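Local coordinates for protein geranyltranstransferase (Methylococcus capsulatus, PDB 3TS7) that probably makes farnesyl diphosphate by joining isoprenoid diphosphates with the help of magnesium, at residues B[145-150]-B[196-201]; B[191-196]-B[213-218]. One frame throughout, in Å; residues are numbered along the deposited sequence.

Following the chain from its N terminus, helix 141-155 comes first, then helix 177-201, then helix 208-237. Interaction 1 closes a loop of 45 residues, mostly helical, by bringing 145-150 against 196-201. Interaction 2 closes a much shorter one of 16 residues, folding 213-218 back on 191-196. The two loops cross rather than nest, because 191-195 lies inside the first loop, Val196 is shared with its closing segment, and 213-218 lies beyond it. Both use helix 177-201 and have centres about 10 Å apart, so this helix joins 141-155 to 208-237. Thr150 CG2 also packs on Ala194 CB at 3.8 Å, and Cys200 SG on Leu214 CD1 at 3.7 Å, knitting the contacts together.

Interaction 1. Residues B[145-150]-B[196-201]; sequences IAMIET and VRLACL
Arg197 reaches Thr150 with its chain extended from CG to NE, CG lying anti to the backbone N (chi1 173°). Arg197 NE donates to Thr150 OG1 at 2.9 Å, with a bent N-H...O angle of 143° and the oxygen somewhat off the guanidinium plane. Thr150 OG1 itself donates to Ala146 O, one turn back, also at 2.9 Å; it and Thr150 N approach that oxygen from opposite faces of the carbonyl plane. Water 1 closes the polar cluster, donating to Ala146 O and accepting from Arg197 NH2 at the guanidinium edge.

Beside it lies an apolar seam. Leu201 CD1 sits 3.6 Å from Met147 N, while Leu201 CD2 touches Ala146 CB at 3.7 Å. Leu198 CD2 packs on Met147 CB at 3.8 Å. The extended Met147 chain runs past Leu201, carrying its CE to 3.5 Å from Leu198 O.

The axes of 145-150 and 196-201 pass 9.5 Å apart and run almost exactly antiparallel (174°), on helices 141-155 and 177-201. Pro75 of helix 73-90 touches both Met147 and Leu198, Phe211 of helix 208-237 packs on Arg197, and Ile148 meets Ala132 of the second subunit.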
ATOM      1  N   ILE B 145     -12.670   8.311  -5.885  1.00 28.50           N
ATOM      2  CA  ILE B 145     -12.899   7.075  -5.126  1.00 29.86           C
ATOM      3  C   ILE B 145     -12.694   5.881  -6.047  1.00 33.29           C
ATOM      4  O   ILE B 145     -12.019   4.924  -5.695  1.00 32.02           O
ATOM      5  CB  ILE B 145     -14.322   7.046  -4.560  1.00 28.96           C
ATOM      6  CG1 ILE B 145     -14.398   8.015  -3.386  1.00 35.00           C
ATOM      7  CG2 ILE B 145     -14.697   5.639  -4.097  1.00 35.39           C
ATOM      8  CD1 ILE B 145     -15.771   8.263  -2.881  1.00 38.83           C
ATOM      9  N   ALA B 146     -13.248   5.971  -7.252  1.00 32.16           N
ATOM     10  CA  ALA B 146     -13.068   4.916  -8.248  1.00 33.44           C
ATOM     11  C   ALA B 146     -11.608   4.707  -8.633  1.00 30.95           C
ATOM     12  O   ALA B 146     -11.197   3.575  -8.853  1.00 33.18           O
ATOM     13  CB  ALA B 146     -13.933   5.194  -9.476  1.00 30.65           C
ATOM     14  N   MET B 147     -10.817   5.779  -8.711  1.00 27.77           N
ATOM     15  CA  MET B 147      -9.385   5.646  -8.987  1.00 26.47           C
ATOM     16  C   MET B 147      -8.654   4.864  -7.903  1.00 31.90           C
ATOM     17  O   MET B 147      -7.762   4.050  -8.195  1.00 28.67           O
ATOM     18  CB  MET B 147      -8.718   7.007  -9.065  1.00 28.26           C
ATOM     19  CG  MET B 147      -9.024   7.786 -10.329  1.00 34.48           C
ATOM     20  SD  MET B 147      -8.180   9.360 -10.269  1.00 34.27           S
ATOM     21  CE  MET B 147      -8.714  10.069 -11.835  1.00 31.22           C
ATOM     22  N   ILE B 148      -9.028   5.152  -6.659  1.00 31.08           N
ATOM     23  CA  ILE B 148      -8.421   4.502  -5.482  1.00 33.46           C
ATOM     24  C   ILE B 148      -8.771   3.023  -5.494  1.00 25.89           C
ATOM     25  O   ILE B 148      -7.875   2.174  -5.375  1.00 30.91           O
ATOM     26  CB  ILE B 148      -8.870   5.167  -4.152  1.00 35.35           C
ATOM     27  CG1 ILE B 148      -8.358   6.616  -4.093  1.00 33.57           C
ATOM     28  CG2 ILE B 148      -8.379   4.353  -2.948  1.00 30.91           C
ATOM     29  CD1 ILE B 148      -9.204   7.540  -3.241  1.00 41.64           C
ATOM     30  N   GLU B 149     -10.056   2.721  -5.685  1.00 28.85           N
ATOM     31  CA  GLU B 149     -10.504   1.330  -5.794  1.00 34.56           C
ATOM     32  C   GLU B 149      -9.791   0.581  -6.904  1.00 36.56           C
ATOM     33  O   GLU B 149      -9.377  -0.565  -6.707  1.00 34.11           O
ATOM     34  CB  GLU B 149     -12.028   1.229  -5.940  1.00 33.33           C
ATOM     35  CG  GLU B 149     -12.575  -0.190  -6.316  1.00 36.72           C
ATOM     36  CD  GLU B 149     -12.093  -1.348  -5.411  1.00 57.03           C
ATOM     37  OE1 GLU B 149     -11.539  -1.119  -4.308  1.00 48.91           O
ATOM     38  OE2 GLU B 149     -12.263  -2.517  -5.821  1.00 42.69           O
ATOM     39  N   THR B 150      -9.618   1.251  -8.047  1.00 32.11           N
ATOM     40  CA  THR B 150      -8.907   0.691  -9.179  1.00 35.67           C
ATOM     41  C   THR B 150      -7.501   0.302  -8.788  1.00 34.13           C
ATOM     42  O   THR B 150      -7.065  -0.830  -9.056  1.00 32.01           O
ATOM     43  CB  THR B 150      -8.851   1.695 -10.355  1.00 31.45           C
ATOM     44  OG1 THR B 150     -10.162   1.821 -10.896  1.00 36.07           O
ATOM     45  CG2 THR B 150      -7.878   1.226 -11.439  1.00 29.11           C
ATOM     46  N   VAL B 196      -4.390   2.712 -17.500  1.00 34.80           N
ATOM     47  CA  VAL B 196      -5.278   3.153 -18.551  1.00 32.58           C
ATOM     48  C   VAL B 196      -6.621   3.579 -17.972  1.00 33.21           C
ATOM     49  O   VAL B 196      -7.156   4.625 -18.359  1.00 32.96           O
ATOM     50  CB  VAL B 196      -5.410   2.044 -19.655  1.00 32.06           C
ATOM     51  CG1 VAL B 196      -6.579   2.318 -20.591  1.00 30.68           C
ATOM     52  CG2 VAL B 196      -4.117   1.971 -20.424  1.00 26.67           C
ATOM     53  N   ARG B 197      -7.146   2.785 -17.037  1.00 27.58           N
ATOM     54  CA  ARG B 197      -8.424   3.064 -16.426  1.00 27.63           C
ATOM     55  C   ARG B 197      -8.393   4.371 -15.607  1.00 31.31           C
ATOM     56  O   ARG B 197      -9.377   5.106 -15.605  1.00 29.25           O
ATOM     57  CB  ARG B 197      -8.879   1.891 -15.562  1.00 30.73           C
ATOM     58  CG  ARG B 197     -10.129   2.156 -14.761  1.00 35.52           C
ATOM     59  CD  ARG B 197     -10.687   0.896 -14.134  1.00 30.52           C
ATOM     60  NE  ARG B 197     -11.788   1.204 -13.223  1.00 31.14           N
ATOM     61  CZ  ARG B 197     -13.040   1.439 -13.592  1.00 42.87           C
ATOM     62  NH1 ARG B 197     -13.385   1.416 -14.875  1.00 40.44           N
ATOM     63  NH2 ARG B 197     -13.947   1.710 -12.669  1.00 38.11           N
ATOM     64  N   LEU B 198      -7.269   4.652 -14.941  1.00 30.39           N
ATOM     65  CA  LEU B 198      -7.129   5.898 -14.166  1.00 35.94           C
ATOM     66  C   LEU B 198      -7.341   7.138 -15.034  1.00 33.36           C
ATOM     67  O   LEU B 198      -8.059   8.067 -14.630  1.00 33.10           O
ATOM     68  CB  LEU B 198      -5.749   5.989 -13.512  1.00 28.34           C
ATOM     69  CG  LEU B 198      -5.453   5.016 -12.349  1.00 36.13           C
ATOM     70  CD1 LEU B 198      -4.230   5.397 -11.586  1.00 34.43           C
ATOM     71  CD2 LEU B 198      -6.612   4.971 -11.451  1.00 30.15           C
ATOM     72  N   ALA B 199      -6.710   7.131 -16.210  1.00 32.63           N
ATOM     73  CA  ALA B 199      -6.919   8.187 -17.218  1.00 34.14           C
ATOM     74  C   ALA B 199      -8.371   8.298 -17.645  1.00 34.74           C
ATOM     75  O   ALA B 199      -8.903   9.407 -17.749  1.00 35.76           O
ATOM     76  CB  ALA B 199      -6.007   7.990 -18.429  1.00 31.45           C
ATOM     77  N   CYS B 200      -9.017   7.156 -17.885  1.00 29.49           N
ATOM     78  CA  CYS B 200     -10.426   7.139 -18.224  1.00 29.91           C
ATOM     79  C   CYS B 200     -11.308   7.775 -17.147  1.00 36.35           C
ATOM     80  O   CYS B 200     -12.244   8.516 -17.468  1.00 34.41           O
ATOM     81  CB  CYS B 200     -10.887   5.712 -18.543  1.00 34.35           C
ATOM     82  SG  CYS B 200     -10.166   5.028 -20.090  1.00 34.30           S
ATOM     83  N   LEU B 201     -10.980   7.523 -15.876  1.00 31.55           N
ATOM     84  CA  LEU B 201     -11.739   8.086 -14.748  1.00 34.34           C
ATOM     85  C   LEU B 201     -11.535   9.601 -14.574  1.00 27.44           C
ATOM     86  O   LEU B 201     -12.312  10.245 -13.874  1.00 37.20           O
ATOM     87  CB  LEU B 201     -11.392   7.349 -13.441  1.00 29.53           C
ATOM     88  CG  LEU B 201     -11.919   5.915 -13.315  1.00 25.91           C
ATOM     89  CD1 LEU B 201     -11.156   5.117 -12.213  1.00 27.01           C
ATOM     90  CD2 LEU B 201     -13.438   5.881 -13.107  1.00 29.89           C
TER
HETATM   91  O   HOH W   1     -12.943   1.661  -9.930  1.00 37.15           O

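Interaction 2. Residues B[191-196]-B[213-218]; sequences LIRASV and RLDHYA
A bend at chi3 of Arg193 (78°), together with an Asp215 carboxylate carbon that stands anti to its own backbone nitrogen, brings guanidinium and carboxylate edge to edge across the two helices. The grip is side-on and bidentate. Arg193 NE donates to Asp215 OD1 at 2.9 Å, nearly straight at 177° and in the guanidinium plane, whereas Arg193 NH1 reaches the syn lone pair of Asp215 OD2, also at 2.9 Å. The groups are not coplanar: their planes are clearly turned against each other. Water 2 donates to both Asp215 OD1 and Arg193 O, giving that carboxylate oxygen a second donor and tying it to the opposing backbone. Replacing Arg193 by a leucine would probably leave the Asp215 charge without its mate and let the carboxylate turn more freely.

Beside the ion pair the two segments come close, with their axes 8.8 Å apart, where Ala218 offers no more than a methyl group, which is consistent with the close approach. Ala218 CB lies 3.8 Å from Arg193 CG and equally near Val196 CG2. The other branch of Val196, CG1, meets Leu214 CB at 3.8 Å, and Thr61 of helix 53-65 backs this valine.

The segments run at 146° to each other, so consecutive helices 177-201 and 208-237 form an antiparallel hairpin that departs well from strict alignment. Such hairpins build the all-helical fold of isoprenoid synthases, and here the pairing joins apolar packing in the bundle to a salt bridge at its partly exposed border.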
ATOM      1  N   LEU B 191      -1.937  -3.915 -13.210  1.00 33.45           N
ATOM      2  CA  LEU B 191      -1.410  -2.560 -12.997  1.00 30.99           C
ATOM      3  C   LEU B 191      -1.310  -1.775 -14.311  1.00 35.68           C
ATOM      4  O   LEU B 191      -1.436  -0.551 -14.315  1.00 35.02           O
ATOM      5  CB  LEU B 191      -0.052  -2.569 -12.276  1.00 31.77           C
ATOM      6  CG  LEU B 191       0.450  -1.230 -11.709  1.00 35.94           C
ATOM      7  CD1 LEU B 191      -0.547  -0.648 -10.706  1.00 40.87           C
ATOM      8  CD2 LEU B 191       1.854  -1.341 -11.109  1.00 34.00           C
ATOM      9  N   ILE B 192      -1.084  -2.478 -15.420  1.00 32.94           N
ATOM     10  CA  ILE B 192      -1.065  -1.843 -16.745  1.00 32.60           C
ATOM     11  C   ILE B 192      -2.465  -1.372 -17.108  1.00 28.87           C
ATOM     12  O   ILE B 192      -2.649  -0.231 -17.545  1.00 31.08           O
ATOM     13  CB  ILE B 192      -0.477  -2.805 -17.820  1.00 35.12           C
ATOM     14  CG1 ILE B 192       1.049  -2.826 -17.705  1.00 35.10           C
ATOM     15  CG2 ILE B 192      -0.887  -2.388 -19.231  1.00 34.02           C
ATOM     16  CD1 ILE B 192       1.674  -4.077 -18.295  1.00 38.47           C
ATOM     17  N   ARG B 193      -3.464  -2.229 -16.898  1.00 23.55           N
ATOM     18  CA  ARG B 193      -4.846  -1.848 -17.123  1.00 26.66           C
ATOM     19  C   ARG B 193      -5.281  -0.739 -16.181  1.00 35.59           C
ATOM     20  O   ARG B 193      -6.086   0.111 -16.569  1.00 34.04           O
ATOM     21  CB  ARG B 193      -5.778  -3.045 -16.956  1.00 28.34           C
ATOM     22  CG  ARG B 193      -5.533  -4.140 -18.039  1.00 27.42           C
ATOM     23  CD  ARG B 193      -6.055  -5.460 -17.587  1.00 31.42           C
ATOM     24  NE  ARG B 193      -7.501  -5.544 -17.737  1.00 29.63           N
ATOM     25  CZ  ARG B 193      -8.194  -6.671 -17.615  1.00 37.51           C
ATOM     26  NH1 ARG B 193      -9.499  -6.657 -17.793  1.00 34.78           N
ATOM     27  NH2 ARG B 193      -7.575  -7.817 -17.319  1.00 41.48           N
ATOM     28  N   ALA B 194      -4.749  -0.740 -14.952  1.00 28.31           N
ATOM     29  CA  ALA B 194      -5.081   0.351 -14.000  1.00 26.32           C
ATOM     30  C   ALA B 194      -4.592   1.660 -14.551  1.00 24.91           C
ATOM     31  O   ALA B 194      -5.288   2.652 -14.438  1.00 28.08           O
ATOM     32  CB  ALA B 194      -4.440   0.099 -12.609  1.00 29.02           C
ATOM     33  N   SER B 195      -3.403   1.668 -15.146  1.00 25.51           N
ATOM     34  CA  SER B 195      -2.823   2.911 -15.677  1.00 36.99           C
ATOM     35  C   SER B 195      -3.715   3.563 -16.731  1.00 40.07           C
ATOM     36  O   SER B 195      -3.820   4.794 -16.812  1.00 33.82           O
ATOM     37  CB  SER B 195      -1.454   2.636 -16.271  1.00 36.22           C
ATOM     38  OG  SER B 195      -0.673   1.953 -15.325  1.00 55.13           O
ATOM     39  N   VAL B 196      -4.390   2.712 -17.500  1.00 34.80           N
ATOM     40  CA  VAL B 196      -5.278   3.153 -18.551  1.00 32.58           C
ATOM     41  C   VAL B 196      -6.621   3.579 -17.972  1.00 33.21           C
ATOM     42  O   VAL B 196      -7.156   4.625 -18.359  1.00 32.96           O
ATOM     43  CB  VAL B 196      -5.410   2.044 -19.655  1.00 32.06           C
ATOM     44  CG1 VAL B 196      -6.579   2.318 -20.591  1.00 30.68           C
ATOM     45  CG2 VAL B 196      -4.117   1.971 -20.424  1.00 26.67           C
ATOM     46  N   ARG B 213     -13.067  -0.746 -24.315  1.00 32.97           N
ATOM     47  CA  ARG B 213     -12.121  -0.889 -25.436  1.00 31.13           C
ATOM     48  C   ARG B 213     -10.697  -0.598 -25.025  1.00 28.95           C
ATOM     49  O   ARG B 213      -9.766  -1.308 -25.402  1.00 29.71           O
ATOM     50  CB  ARG B 213     -12.491   0.029 -26.605  1.00 33.42           C
ATOM     51  CG  ARG B 213     -13.723  -0.387 -27.374  1.00 33.98           C
ATOM     52  CD  ARG B 213     -13.973   0.612 -28.524  1.00 56.80           C
ATOM     53  NE  ARG B 213     -15.060   0.169 -29.391  1.00 64.44           N
ATOM     54  CZ  ARG B 213     -14.899  -0.548 -30.502  1.00 65.35           C
ATOM     55  NH1 ARG B 213     -15.961  -0.907 -31.215  1.00 64.62           N
ATOM     56  NH2 ARG B 213     -13.684  -0.909 -30.904  1.00 48.31           N
ATOM     57  N   LEU B 214     -10.518   0.452 -24.239  1.00 27.68           N
ATOM     58  CA  LEU B 214      -9.179   0.844 -23.853  1.00 26.62           C
ATOM     59  C   LEU B 214      -8.608  -0.132 -22.827  1.00 24.41           C
ATOM     60  O   LEU B 214      -7.400  -0.386 -22.817  1.00 31.95           O
ATOM     61  CB  LEU B 214      -9.163   2.282 -23.315  1.00 31.87           C
ATOM     62  CG  LEU B 214      -9.288   3.365 -24.392  1.00 33.94           C
ATOM     63  CD1 LEU B 214      -9.729   4.702 -23.776  1.00 45.79           C
ATOM     64  CD2 LEU B 214      -7.976   3.511 -25.125  1.00 36.62           C
ATOM     65  N   ASP B 215      -9.466  -0.627 -21.955  1.00 27.29           N
ATOM     66  CA  ASP B 215      -9.104  -1.767 -21.088  1.00 29.80           C
ATOM     67  C   ASP B 215      -8.675  -3.011 -21.882  1.00 28.56           C
ATOM     68  O   ASP B 215      -7.633  -3.623 -21.577  1.00 38.26           O
ATOM     69  CB  ASP B 215     -10.245  -2.131 -20.144  1.00 30.63           C
ATOM     70  CG  ASP B 215      -9.842  -3.232 -19.184  1.00 35.96           C
ATOM     71  OD1 ASP B 215      -8.891  -3.031 -18.386  1.00 30.55           O
ATOM     72  OD2 ASP B 215     -10.439  -4.307 -19.261  1.00 35.66           O
ATOM     73  N   HIS B 216      -9.449  -3.372 -22.910  1.00 30.68           N
ATOM     74  CA  HIS B 216      -9.030  -4.483 -23.810  1.00 27.96           C
ATOM     75  C   HIS B 216      -7.720  -4.208 -24.524  1.00 26.69           C
ATOM     76  O   HIS B 216      -6.877  -5.103 -24.631  1.00 32.67           O
ATOM     77  CB  HIS B 216     -10.140  -4.880 -24.804  1.00 33.09           C
ATOM     78  CG  HIS B 216      -9.974  -6.271 -25.343  1.00 51.57           C
ATOM     79  ND1 HIS B 216     -10.043  -7.390 -24.539  1.00 62.79           N
ATOM     80  CD2 HIS B 216      -9.711  -6.723 -26.592  1.00 51.17           C
ATOM     81  CE1 HIS B 216      -9.836  -8.471 -25.272  1.00 55.96           C
ATOM     82  NE2 HIS B 216      -9.637  -8.094 -26.521  1.00 47.93           N
ATOM     83  N   TYR B 217      -7.509  -2.963 -24.976  1.00 29.02           N
ATOM     84  CA  TYR B 217      -6.206  -2.550 -25.519  1.00 27.92           C
ATOM     85  C   TYR B 217      -5.102  -2.803 -24.487  1.00 31.68           C
ATOM     86  O   TYR B 217      -4.021  -3.349 -24.806  1.00 31.89           O
ATOM     87  CB  TYR B 217      -6.245  -1.052 -25.928  1.00 25.70           C
ATOM     88  CG  TYR B 217      -4.908  -0.422 -26.178  1.00 33.44           C
ATOM     89  CD1 TYR B 217      -4.314  -0.469 -27.446  1.00 33.57           C
ATOM     90  CD2 TYR B 217      -4.219   0.225 -25.156  1.00 29.81           C
ATOM     91  CE1 TYR B 217      -3.079   0.105 -27.672  1.00 29.50           C
ATOM     92  CE2 TYR B 217      -2.989   0.803 -25.376  1.00 38.94           C
ATOM     93  CZ  TYR B 217      -2.426   0.753 -26.636  1.00 37.90           C
ATOM     94  OH  TYR B 217      -1.191   1.322 -26.848  1.00 34.64           O
ATOM     95  N   ALA B 218      -5.369  -2.372 -23.254  1.00 28.68           N
ATOM     96  CA  ALA B 218      -4.398  -2.487 -22.155  1.00 31.70           C
ATOM     97  C   ALA B 218      -4.068  -3.956 -21.831  1.00 26.78           C
ATOM     98  O   ALA B 218      -2.880  -4.337 -21.745  1.00 29.35           O
ATOM     99  CB  ALA B 218      -4.935  -1.741 -20.908  1.00 30.59           C
TER
HETATM  100  O   HOH W   2      -7.966  -0.426 -18.344  1.00 37.06           O